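Local coordinates for thrombospondin related anonymous protein (Plasmodium falciparum, PDB 4F1J) that probably serves in adhesion of the malaria parasite, this chain being its magnesium-binding von Willebrand factor type A domain, at residues N52-N57 / S95-Q100; L10-D15 / L117-T122; I146-I151 / R161-C166; Q153-A158 / N174-S179. One frame throughout, in Å; residues are numbered along the deposited sequence.

Contact 1: residues N52-N57 / S95-Q100; sequences NIFSNN and SDALLQ. With MG (magnesium ion), chain H; EDO (1,2-ethanediol), chain K.
Phe-54 meets Ala-97 where the end of strand 47-54 passes beneath helix 94-106, and this is the tight part of the contact. The methyl of Ala-97 approaches the aromatic ring obliquely, its CB lying 3.7 Å from Phe-54 CD1 and almost as near to CG and to the CB of Phe-54. Chi1 of 72° places CG of Phe-54 between the backbone N and the carbonyl carbon, with the start of the ring facing Ala-97. The small side chain of Ala-97 suits a close approach of helix and strand, whose segment axes come within 8.6 Å. Asn-52, on the same side of the strand, lays its amide along the helix backbone: ND2 stands 3.7 Å from Ala-97 O without bonding to it, and its hydrogen bond goes to Tyr-50 OH.

Toward the loop the contact loosens. Asn-57 is exposed, and it meets the helix through CA and CB, CA lying 3.7 Å from Asp-96 OD2. That carboxylate oxygen accepts the backbone N-H of Ala-58. Gln-100 bends at chi2 so that NE2 returns to Asp-96 O at 3.2 Å, reaching it from the face of the carbonyl plane opposite to Gln-100 N. Ser-95 points away from the strand, and its OG binds a magnesium ion at 2.1 Å, with four waters and Asp-131 completing the shell. The two segments run nearly antiparallel, at 157°, as expected for a helix covering a largely parallel sheet in the Rossmann-like alpha/beta fold of von Willebrand factor A domains.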
# COMPACT_ATOMS: atom_id res chain seq x y z
N ASN A 52 6.44 2.90 2.76
CA ASN A 52 7.17 2.19 3.80
C ASN A 52 7.14 0.70 3.56
O ASN A 52 6.34 0.21 2.77
CB ASN A 52 6.77 2.58 5.24
CG ASN A 52 5.40 2.08 5.70
OD1 ASN A 52 4.95 0.99 5.35
ND2 ASN A 52 4.74 2.88 6.55
N ILE A 53 8.07 0.01 4.21
CA ILE A 53 8.00 -1.45 4.31
C ILE A 53 7.64 -1.77 5.75
O ILE A 53 7.96 -0.98 6.67
CB ILE A 53 9.29 -2.13 3.89
CG1 ILE A 53 10.49 -1.58 4.67
CG2 ILE A 53 9.51 -1.94 2.37
CD1 ILE A 53 11.82 -2.29 4.39
N PHE A 54 7.01 -2.90 5.98
CA PHE A 54 6.69 -3.29 7.35
C PHE A 54 6.73 -4.80 7.52
O PHE A 54 6.25 -5.58 6.70
CB PHE A 54 5.33 -2.71 7.80
CG PHE A 54 4.15 -3.35 7.15
CD1 PHE A 54 3.66 -2.88 5.95
CD2 PHE A 54 3.49 -4.43 7.74
CE1 PHE A 54 2.57 -3.46 5.34
CE2 PHE A 54 2.41 -5.03 7.10
CZ PHE A 54 1.97 -4.55 5.90
N SER A 55 7.38 -5.21 8.60
CA SER A 55 7.32 -6.59 9.05
C SER A 55 7.34 -6.52 10.58
O SER A 55 6.28 -6.43 11.19
CB SER A 55 8.43 -7.44 8.40
OG SER A 55 9.73 -7.01 8.72
N ASN A 56 8.52 -6.50 11.20
CA ASN A 56 8.60 -6.34 12.66
C ASN A 56 8.11 -4.95 13.07
O ASN A 56 7.46 -4.78 14.09
CB ASN A 56 10.05 -6.57 13.15
CG ASN A 56 10.50 -8.02 13.03
OD1 ASN A 56 9.67 -8.93 12.84
ND2 ASN A 56 11.81 -8.26 13.14
N ASN A 57 8.47 -3.97 12.24
CA ASN A 57 8.13 -2.56 12.40
C ASN A 57 7.99 -1.94 11.02
O ASN A 57 8.35 -2.58 10.02
CB ASN A 57 9.23 -1.83 13.17
CG ASN A 57 9.45 -2.41 14.56
OD1 ASN A 57 8.64 -2.22 15.45
ND2 ASN A 57 10.54 -3.16 14.73
N SER A 95 -0.24 -2.59 12.00
CA SER A 95 -0.71 -1.48 12.82
C SER A 95 0.36 -0.38 12.96
O SER A 95 0.02 0.80 12.91
CB SER A 95 -1.25 -1.97 14.17
OG SER A 95 -0.22 -2.56 14.96
N ASP A 96 1.63 -0.75 13.05
CA ASP A 96 2.72 0.23 13.06
C ASP A 96 2.84 0.99 11.72
O ASP A 96 3.10 2.20 11.71
CB ASP A 96 4.08 -0.41 13.39
CG ASP A 96 5.14 0.61 13.71
OD1 ASP A 96 4.87 1.52 14.52
OD2 ASP A 96 6.25 0.54 13.15
N ALA A 97 2.70 0.28 10.62
CA ALA A 97 2.68 0.91 9.30
C ALA A 97 1.55 1.94 9.17
O ALA A 97 1.73 3.04 8.64
CB ALA A 97 2.50 -0.16 8.24
N LEU A 98 0.35 1.56 9.59
CA LEU A 98 -0.82 2.46 9.57
C LEU A 98 -0.62 3.65 10.53
O LEU A 98 -1.00 4.79 10.24
CB LEU A 98 -2.08 1.69 9.92
CG LEU A 98 -2.57 0.64 8.92
CD1 LEU A 98 -3.66 -0.25 9.59
CD2 LEU A 98 -3.08 1.31 7.63
N LEU A 99 -0.02 3.37 11.69
CA LEU A 99 0.34 4.42 12.64
C LEU A 99 1.24 5.51 12.00
O LEU A 99 1.07 6.70 12.25
CB LEU A 99 1.03 3.83 13.87
CG LEU A 99 1.59 4.82 14.90
CD1 LEU A 99 0.50 5.76 15.42
CD2 LEU A 99 2.21 4.02 16.02
N GLN A 100 2.18 5.11 11.15
CA GLN A 100 3.07 6.10 10.51
C GLN A 100 2.28 7.02 9.61
O GLN A 100 2.57 8.23 9.53
CB GLN A 100 4.19 5.43 9.74
CG GLN A 100 5.08 4.51 10.59
CD GLN A 100 5.44 5.08 11.94
OE1 GLN A 100 6.02 6.17 12.03
NE2 GLN A 100 5.06 4.38 13.00
MG MG H . 0.08 -1.88 16.97
C1 EDO K . 11.56 -4.63 9.29
O1 EDO K . 10.93 -4.47 10.54
C2 EDO K . 10.95 -3.67 8.31
O2 EDO K . 11.26 -2.38 8.82
O HOH W 1 2.05 -2.64 16.54
O HOH W 2 0.57 -0.03 16.34
O HOH W 3 0.65 -1.23 18.87
O HOH W 4 -0.34 -3.77 17.49

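Contact 2: residues L10-D15 / L117-T122; sequences LYLLMD and LVVILT. With EDO (1,2-ethanediol), chain J.
The ring of Tyr-11 has Leu-117 O at its edge, near the ring plane and 3.4 Å from CD1, while Val-118 CG2 approaches obliquely; Val-101 and Leu-105 of helix 94-106 also touch this side chain. Its hydroxyl bonds to Gln-116 OE1. The second flat group, the Asp-15 carboxylate, closes the far end: OD2 receives Thr-122 OG1 at 2.7 Å on its anti lone pair, and also the N-H of Asp-123, whereas OD1 is hydrogen-bonded to Ser-17 OG.

Between these ends the two strands run parallel, their segment axes 4.6 Å apart at closest. Five backbone bonds join them, from Tyr-11 N to Leu-117 O (2.8 Å, 173°) up to Asp-15 N to Leu-121 O (3.0 Å). On one sheet face Leu-13 CD1 packs on Val-118 CG1 at 3.8 Å; on the other Leu-10 lies beside Leu-117, and Leu-12 CD1 reaches Leu-121 CG at 3.9 Å.

Three hydrogen bonds thus hold the carboxylate about 4 Å from a magnesium ion bound by Ser-17, Ser-19 and Asp-123. Asp-15 probably helps to position this first shell through its bonds to Ser-17 and Asp-123, as the leading aspartate of the DxSxS motif in a metal-ion-dependent adhesion site (MIDAS).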
# COMPACT_ATOMS: atom_id res chain seq x y z
N LEU A 10 -0.59 9.29 -1.65
CA LEU A 10 -0.78 7.83 -1.71
C LEU A 10 0.31 7.18 -0.86
O LEU A 10 1.49 7.36 -1.12
CB LEU A 10 -0.75 7.32 -3.16
CG LEU A 10 -1.20 5.89 -3.44
CD1 LEU A 10 -1.52 5.68 -4.92
CD2 LEU A 10 -0.11 4.88 -2.96
N TYR A 11 -0.12 6.48 0.18
CA TYR A 11 0.74 5.85 1.15
C TYR A 11 0.80 4.35 0.86
O TYR A 11 -0.11 3.56 1.23
CB TYR A 11 0.26 6.08 2.60
CG TYR A 11 0.03 7.51 2.97
CD1 TYR A 11 -1.16 8.16 2.65
CD2 TYR A 11 1.00 8.24 3.60
CE1 TYR A 11 -1.35 9.50 2.96
CE2 TYR A 11 0.81 9.57 3.92
CZ TYR A 11 -0.37 10.20 3.62
OH TYR A 11 -0.52 11.55 3.93
N LEU A 12 1.88 3.98 0.21
CA LEU A 12 2.16 2.57 -0.11
C LEU A 12 2.80 1.87 1.11
O LEU A 12 3.90 2.24 1.55
CB LEU A 12 3.06 2.49 -1.36
CG LEU A 12 3.48 1.07 -1.76
CD1 LEU A 12 2.29 0.20 -2.12
CD2 LEU A 12 4.51 1.18 -2.94
N LEU A 13 2.12 0.84 1.65
CA LEU A 13 2.62 0.11 2.81
C LEU A 13 2.89 -1.30 2.33
O LEU A 13 1.96 -2.05 1.99
CB LEU A 13 1.59 0.08 3.97
CG LEU A 13 0.88 1.37 4.34
CD1 LEU A 13 0.12 1.23 5.66
CD2 LEU A 13 1.74 2.61 4.37
N MET A 14 4.18 -1.66 2.28
CA MET A 14 4.60 -2.90 1.63
C MET A 14 5.09 -3.91 2.67
O MET A 14 6.12 -3.72 3.29
CB MET A 14 5.69 -2.58 0.61
CG MET A 14 6.18 -3.77 -0.15
SD MET A 14 7.39 -3.24 -1.37
CE MET A 14 7.62 -4.77 -2.32
N ASP A 15 4.29 -4.96 2.87
CA ASP A 15 4.61 -6.07 3.76
C ASP A 15 5.93 -6.69 3.30
O ASP A 15 6.08 -7.00 2.11
CB ASP A 15 3.44 -7.04 3.64
CG ASP A 15 3.59 -8.34 4.44
OD1 ASP A 15 4.70 -8.84 4.68
OD2 ASP A 15 2.50 -8.88 4.72
N LEU A 117 -5.02 8.28 0.45
CA LEU A 117 -5.20 6.88 0.06
C LEU A 117 -4.05 6.05 0.60
O LEU A 117 -2.89 6.35 0.34
CB LEU A 117 -5.25 6.73 -1.46
CG LEU A 117 -5.25 5.32 -2.05
CD1 LEU A 117 -6.49 4.48 -1.60
CD2 LEU A 117 -5.15 5.40 -3.59
N VAL A 118 -4.39 4.97 1.29
CA VAL A 118 -3.42 3.97 1.73
C VAL A 118 -3.58 2.76 0.82
O VAL A 118 -4.69 2.29 0.58
CB VAL A 118 -3.65 3.56 3.22
CG1 VAL A 118 -2.84 2.29 3.59
CG2 VAL A 118 -3.28 4.66 4.17
N VAL A 119 -2.47 2.25 0.28
CA VAL A 119 -2.49 1.00 -0.47
C VAL A 119 -1.54 0.02 0.18
O VAL A 119 -0.33 0.31 0.29
CB VAL A 119 -2.12 1.19 -1.92
CG1 VAL A 119 -2.13 -0.16 -2.62
CG2 VAL A 119 -3.11 2.15 -2.60
N ILE A 120 -2.11 -1.08 0.66
CA ILE A 120 -1.37 -2.13 1.37
C ILE A 120 -1.11 -3.30 0.40
O ILE A 120 -2.04 -3.81 -0.21
CB ILE A 120 -2.16 -2.63 2.59
CG1 ILE A 120 -2.26 -1.57 3.69
CG2 ILE A 120 -1.51 -3.89 3.14
CD1 ILE A 120 -3.55 -1.66 4.57
N LEU A 121 0.14 -3.73 0.28
CA LEU A 121 0.50 -4.98 -0.38
C LEU A 121 0.86 -5.98 0.73
O LEU A 121 1.75 -5.72 1.52
CB LEU A 121 1.68 -4.79 -1.34
CG LEU A 121 1.61 -3.66 -2.37
CD1 LEU A 121 2.88 -3.70 -3.25
CD2 LEU A 121 0.33 -3.71 -3.16
N THR A 122 0.12 -7.09 0.84
CA THR A 122 0.37 -8.00 1.97
C THR A 122 0.19 -9.45 1.58
O THR A 122 -0.62 -9.77 0.75
CB THR A 122 -0.53 -7.64 3.18
OG1 THR A 122 -0.10 -8.35 4.37
CG2 THR A 122 -2.01 -7.91 2.88
C1 EDO J . 3.39 -8.84 -0.00
O1 EDO J . 3.82 -9.16 1.33
C2 EDO J . 4.53 -8.21 -0.79
O2 EDO J . 4.94 -6.96 -0.24

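Contact 3: residues I146-I151 / R161-C166; sequences IAVFGI and RFLVGC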
# COMPACT_ATOMS: atom_id res chain seq x y z
N ILE A 146 -8.67 3.24 2.28
CA ILE A 146 -7.69 2.16 2.40
C ILE A 146 -7.99 1.09 1.36
O ILE A 146 -9.13 0.65 1.23
CB ILE A 146 -7.71 1.53 3.81
CG1 ILE A 146 -7.46 2.63 4.90
CG2 ILE A 146 -6.67 0.37 3.90
CD1 ILE A 146 -7.60 2.11 6.36
N ALA A 147 -6.96 0.69 0.61
CA ALA A 147 -7.06 -0.40 -0.37
C ALA A 147 -6.07 -1.49 0.00
O ALA A 147 -5.02 -1.19 0.55
CB ALA A 147 -6.79 0.12 -1.79
N VAL A 148 -6.41 -2.73 -0.31
CA VAL A 148 -5.54 -3.86 -0.01
C VAL A 148 -5.40 -4.79 -1.22
O VAL A 148 -6.39 -5.21 -1.84
CB VAL A 148 -6.05 -4.70 1.18
CG1 VAL A 148 -5.18 -5.95 1.37
CG2 VAL A 148 -6.06 -3.87 2.49
N PHE A 149 -4.16 -5.15 -1.51
CA PHE A 149 -3.83 -6.13 -2.55
C PHE A 149 -3.21 -7.32 -1.82
O PHE A 149 -2.09 -7.24 -1.33
CB PHE A 149 -2.85 -5.51 -3.55
CG PHE A 149 -2.53 -6.37 -4.76
CD1 PHE A 149 -1.50 -7.30 -4.71
CD2 PHE A 149 -3.24 -6.21 -5.95
CE1 PHE A 149 -1.18 -8.06 -5.82
CE2 PHE A 149 -2.93 -6.99 -7.07
CZ PHE A 149 -1.90 -7.90 -7.01
N GLY A 150 -3.96 -8.42 -1.76
CA GLY A 150 -3.54 -9.62 -1.04
C GLY A 150 -2.85 -10.60 -1.95
O GLY A 150 -3.24 -10.76 -3.11
N ILE A 151 -1.84 -11.28 -1.42
CA ILE A 151 -1.01 -12.16 -2.23
C ILE A 151 -0.85 -13.53 -1.57
O ILE A 151 -0.47 -13.62 -0.42
CB ILE A 151 0.40 -11.61 -2.42
CG1 ILE A 151 0.35 -10.16 -2.89
CG2 ILE A 151 1.17 -12.47 -3.42
CD1 ILE A 151 1.66 -9.44 -2.85
N ARG A 161 -11.22 -7.40 3.36
CA ARG A 161 -12.44 -6.73 2.95
C ARG A 161 -12.99 -5.83 4.05
O ARG A 161 -13.36 -4.69 3.75
CB ARG A 161 -13.45 -7.76 2.45
CG ARG A 161 -13.07 -8.33 1.07
CD ARG A 161 -14.00 -9.45 0.63
NE ARG A 161 -15.34 -8.93 0.42
CZ ARG A 161 -15.90 -8.63 -0.76
NH1 ARG A 161 -15.29 -8.89 -1.91
NH2 ARG A 161 -17.11 -8.12 -0.78
N PHE A 162 -13.00 -6.31 5.30
CA PHE A 162 -13.44 -5.52 6.47
C PHE A 162 -12.56 -4.25 6.56
O PHE A 162 -13.06 -3.11 6.70
CB PHE A 162 -13.28 -6.29 7.81
CG PHE A 162 -14.35 -7.32 8.13
CD1 PHE A 162 -15.70 -7.00 8.15
CD2 PHE A 162 -13.96 -8.61 8.58
CE1 PHE A 162 -16.66 -7.95 8.52
CE2 PHE A 162 -14.91 -9.57 8.96
CZ PHE A 162 -16.26 -9.24 8.93
N LEU A 163 -11.24 -4.44 6.45
CA LEU A 163 -10.27 -3.33 6.54
C LEU A 163 -10.56 -2.19 5.57
O LEU A 163 -10.43 -1.01 5.95
CB LEU A 163 -8.83 -3.81 6.34
CG LEU A 163 -7.76 -2.80 6.74
CD1 LEU A 163 -7.82 -2.58 8.22
CD2 LEU A 163 -6.39 -3.31 6.30
N VAL A 164 -10.95 -2.52 4.34
CA VAL A 164 -11.17 -1.52 3.29
C VAL A 164 -12.61 -1.01 3.26
O VAL A 164 -12.95 -0.21 2.41
CB VAL A 164 -10.73 -2.04 1.89
CG1 VAL A 164 -9.25 -2.51 1.94
CG2 VAL A 164 -11.61 -3.15 1.39
N GLY A 165 -13.44 -1.46 4.20
CA GLY A 165 -14.79 -0.96 4.34
C GLY A 165 -15.86 -1.74 3.60
O GLY A 165 -17.01 -1.24 3.47
N CYS A 166 -15.54 -2.94 3.15
CA CYS A 166 -16.48 -3.77 2.40
C CYS A 166 -17.13 -4.80 3.29
O CYS A 166 -16.61 -5.14 4.36
CB CYS A 166 -15.76 -4.48 1.25
SG CYS A 166 -15.22 -3.35 -0.07
O HOH W 5 -11.46 2.40 2.69
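Ile-146 and Val-164 share water 5, which accepts the N-H of Ile-146 at 2.9 Å and can donate to Val-164 O at 3.0 Å. The water joins the start of strand 145-151 to the end of helix 157-163, two elements of the beta-alpha-beta unit that strand 176-179 completes; no direct hydrogen bond crosses between the two segments.

The rest of the contact is buried and carried by aliphatic side chains. Val-164 wedges against the strand backbone, with its CB and CG1 close to the carbonyl of Ile-146. Its chi1 of -55° sets CG1 anti to the carbonyl carbon, and this branch also reaches Val-148, where CG1 meets CG2 at 3.5 Å as the two valines meet at a slant. Leu-163 approaches the same Val-148 CG2 from another side: its CD2 is 3.9 Å away, and the two side chains lie roughly at right angles. One methyl of Val-148 therefore serves both residues at the helix end. Ile-146 lies against both, CG2 near Leu-163 and Val-164, with CD1 4.2 Å from Leu-163 O. Ile-120 of the neighbouring strand and Leu-133 and Ser-136 of helix 129-141 also touch Leu-163.

The helix finishes in a Schellman motif, with Gly-165 at a positive phi of 93°, after which Cys-166 leads into its disulfide with Cys-173. Two backbone bonds reach back into the last turn: Gly-165 N to Phe-162 O at 3.0 Å and, reaching five positions back, Cys-166 N to Arg-161 O at 2.9 Å.

Contact 4: residues Q153-A158 / N174-S179; sequences QGINVA and NLYADS. With EDO (1,2-ethanediol), chain L.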
# COMPACT_ATOMS: atom_id res chain seq x y z
N GLN A 153 -1.47 -17.58 -0.33
CA GLN A 153 -2.40 -18.37 0.46
C GLN A 153 -2.49 -18.02 1.95
O GLN A 153 -3.34 -18.56 2.65
CB GLN A 153 -2.07 -19.85 0.30
CG GLN A 153 -2.35 -20.39 -1.08
CD GLN A 153 -3.83 -20.41 -1.40
N GLY A 154 -1.65 -17.10 2.42
CA GLY A 154 -1.61 -16.75 3.83
C GLY A 154 -2.51 -15.61 4.27
O GLY A 154 -2.57 -15.31 5.46
N ILE A 155 -3.22 -14.99 3.32
CA ILE A 155 -4.11 -13.88 3.59
C ILE A 155 -5.44 -14.38 4.14
O ILE A 155 -5.80 -15.57 3.99
CB ILE A 155 -4.38 -13.01 2.34
CG1 ILE A 155 -4.96 -13.84 1.19
CG2 ILE A 155 -3.11 -12.30 1.87
CD1 ILE A 155 -5.48 -13.00 0.00
N ASN A 156 -6.17 -13.46 4.77
CA ASN A 156 -7.55 -13.68 5.10
C ASN A 156 -8.42 -12.67 4.35
O ASN A 156 -8.37 -11.48 4.59
CB ASN A 156 -7.80 -13.59 6.60
CG ASN A 156 -9.20 -14.01 6.95
OD1 ASN A 156 -10.10 -13.19 7.06
ND2 ASN A 156 -9.41 -15.32 7.00
N VAL A 157 -9.22 -13.18 3.42
CA VAL A 157 -10.03 -12.32 2.57
C VAL A 157 -11.06 -11.49 3.36
O VAL A 157 -11.22 -10.29 3.11
CB VAL A 157 -10.72 -13.16 1.48
CG1 VAL A 157 -11.73 -12.32 0.70
CG2 VAL A 157 -9.68 -13.78 0.58
N ALA A 158 -11.75 -12.13 4.31
CA ALA A 158 -12.74 -11.44 5.14
C ALA A 158 -12.09 -10.24 5.84
O ALA A 158 -12.62 -9.12 5.80
CB ALA A 158 -13.32 -12.41 6.18
N ASN A 174 -14.27 -2.73 -4.72
CA ASN A 174 -13.30 -2.12 -5.62
C ASN A 174 -11.96 -1.79 -4.96
O ASN A 174 -10.95 -1.71 -5.63
CB ASN A 174 -13.90 -0.90 -6.33
CG ASN A 174 -14.97 -1.31 -7.34
OD1 ASN A 174 -14.78 -2.27 -8.08
ND2 ASN A 174 -16.10 -0.60 -7.35
N LEU A 175 -11.96 -1.68 -3.64
CA LEU A 175 -10.73 -1.40 -2.88
C LEU A 175 -9.96 -2.65 -2.46
O LEU A 175 -9.02 -2.55 -1.69
CB LEU A 175 -11.05 -0.56 -1.64
CG LEU A 175 -11.54 0.86 -1.95
CD1 LEU A 175 -11.86 1.58 -0.66
CD2 LEU A 175 -10.50 1.64 -2.75
N TYR A 176 -10.36 -3.81 -2.98
CA TYR A 176 -9.69 -5.05 -2.67
C TYR A 176 -9.45 -5.91 -3.92
O TYR A 176 -10.33 -6.05 -4.76
CB TYR A 176 -10.48 -5.85 -1.63
CG TYR A 176 -9.81 -7.15 -1.30
CD1 TYR A 176 -8.55 -7.17 -0.72
CD2 TYR A 176 -10.40 -8.38 -1.61
CE1 TYR A 176 -7.88 -8.37 -0.45
CE2 TYR A 176 -9.75 -9.58 -1.31
CZ TYR A 176 -8.50 -9.58 -0.74
OH TYR A 176 -7.86 -10.77 -0.45
N ALA A 177 -8.27 -6.50 -4.02
CA ALA A 177 -8.01 -7.56 -4.97
C ALA A 177 -7.00 -8.50 -4.36
O ALA A 177 -6.28 -8.14 -3.41
CB ALA A 177 -7.50 -6.98 -6.31
N ASP A 178 -6.94 -9.72 -4.89
CA ASP A 178 -5.86 -10.61 -4.51
C ASP A 178 -5.35 -11.41 -5.73
O ASP A 178 -5.95 -11.38 -6.82
CB ASP A 178 -6.23 -11.47 -3.28
CG ASP A 178 -7.49 -12.28 -3.45
OD1 ASP A 178 -7.72 -12.84 -4.56
OD2 ASP A 178 -8.25 -12.41 -2.46
N SER A 179 -4.23 -12.08 -5.52
CA SER A 179 -3.50 -12.76 -6.59
C SER A 179 -2.57 -13.84 -6.05
O SER A 179 -2.03 -13.71 -4.96
CB SER A 179 -2.63 -11.76 -7.35
OG SER A 179 -1.96 -12.38 -8.45
C1 EDO L . -16.33 0.03 -3.71
O1 EDO L . -16.74 -1.29 -4.06
C2 EDO L . -15.58 0.13 -2.38
O2 EDO L . -14.45 -0.75 -2.29
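Ile-155 and Tyr-176 point at each other from opposite directions, and their ends meet: Ile-155 CD1 lies 3.3 Å from Tyr-176 OH. With chi1 at 180°, Tyr-176 holds its CG anti to the backbone N and sends the long ring off strand 176-179 toward the loop and the first turn of helix 157-163. Val-157 stands about perpendicular to it, touching with both branches. CG1 approaches the ring obliquely, 3.9 Å from CE2, while CG2 rests near the hydroxyl at 3.7 Å.

Asp-178, two residues along the strand and on the same side of it, completes the group. Its carboxylate turns back toward the tyrosine, and OD2 takes a short but weak hydrogen bond from Tyr-176 OH at 2.6 Å. Asn-160 ND2 bonds to the same hydroxyl, which is therefore held by two polar groups with methyls pressed against it. Ile-155 slants past Asp-178, its CD1 3.7 Å from CB, and Val-157 CG2 meets Asp-178 OD2 at 3.6 Å, again at roughly a right angle. Across the segments the contact is entirely van der Waals, and all four residues remain partly exposed.

Just before Val-157 in the chain, Asn-156 takes the N-cap position, its OD1 accepting the N-H of Phe-159. The Ile-155 side chain comes within about 5 Å of that of Asp-123, a magnesium ligand, which places this loop near the magnesium site. Here the helix entrance packs onto edge strand 176-179, within the closing beta-alpha-beta crossover of the von Willebrand factor A fold.

Contact 2 lies at the centre of the chain, wholly buried and tied by regular backbone bonds. Contacts 1 and 3 cover one side of the same sheet with helices; contact 3 is mainly apolar, whereas contact 1 mixes one aromatic-methyl contact with polar side chains and opens to solvent at its loop. Contact 4 is at the surface and mixes methyls with a tyrosine-aspartate pair. Neighbouring strands join the set: Asn-52 bonds to the backbone of Leu-12 and Met-14, Val-118 O to Ala-147 N, and Gly-150 to Ala-177 and Ser-179. Contacts 3 and 4 share helix 157-163, using its end and its start. Contact 1 supplies Ser-95 to one magnesium site, and contact 2 ends beside the other.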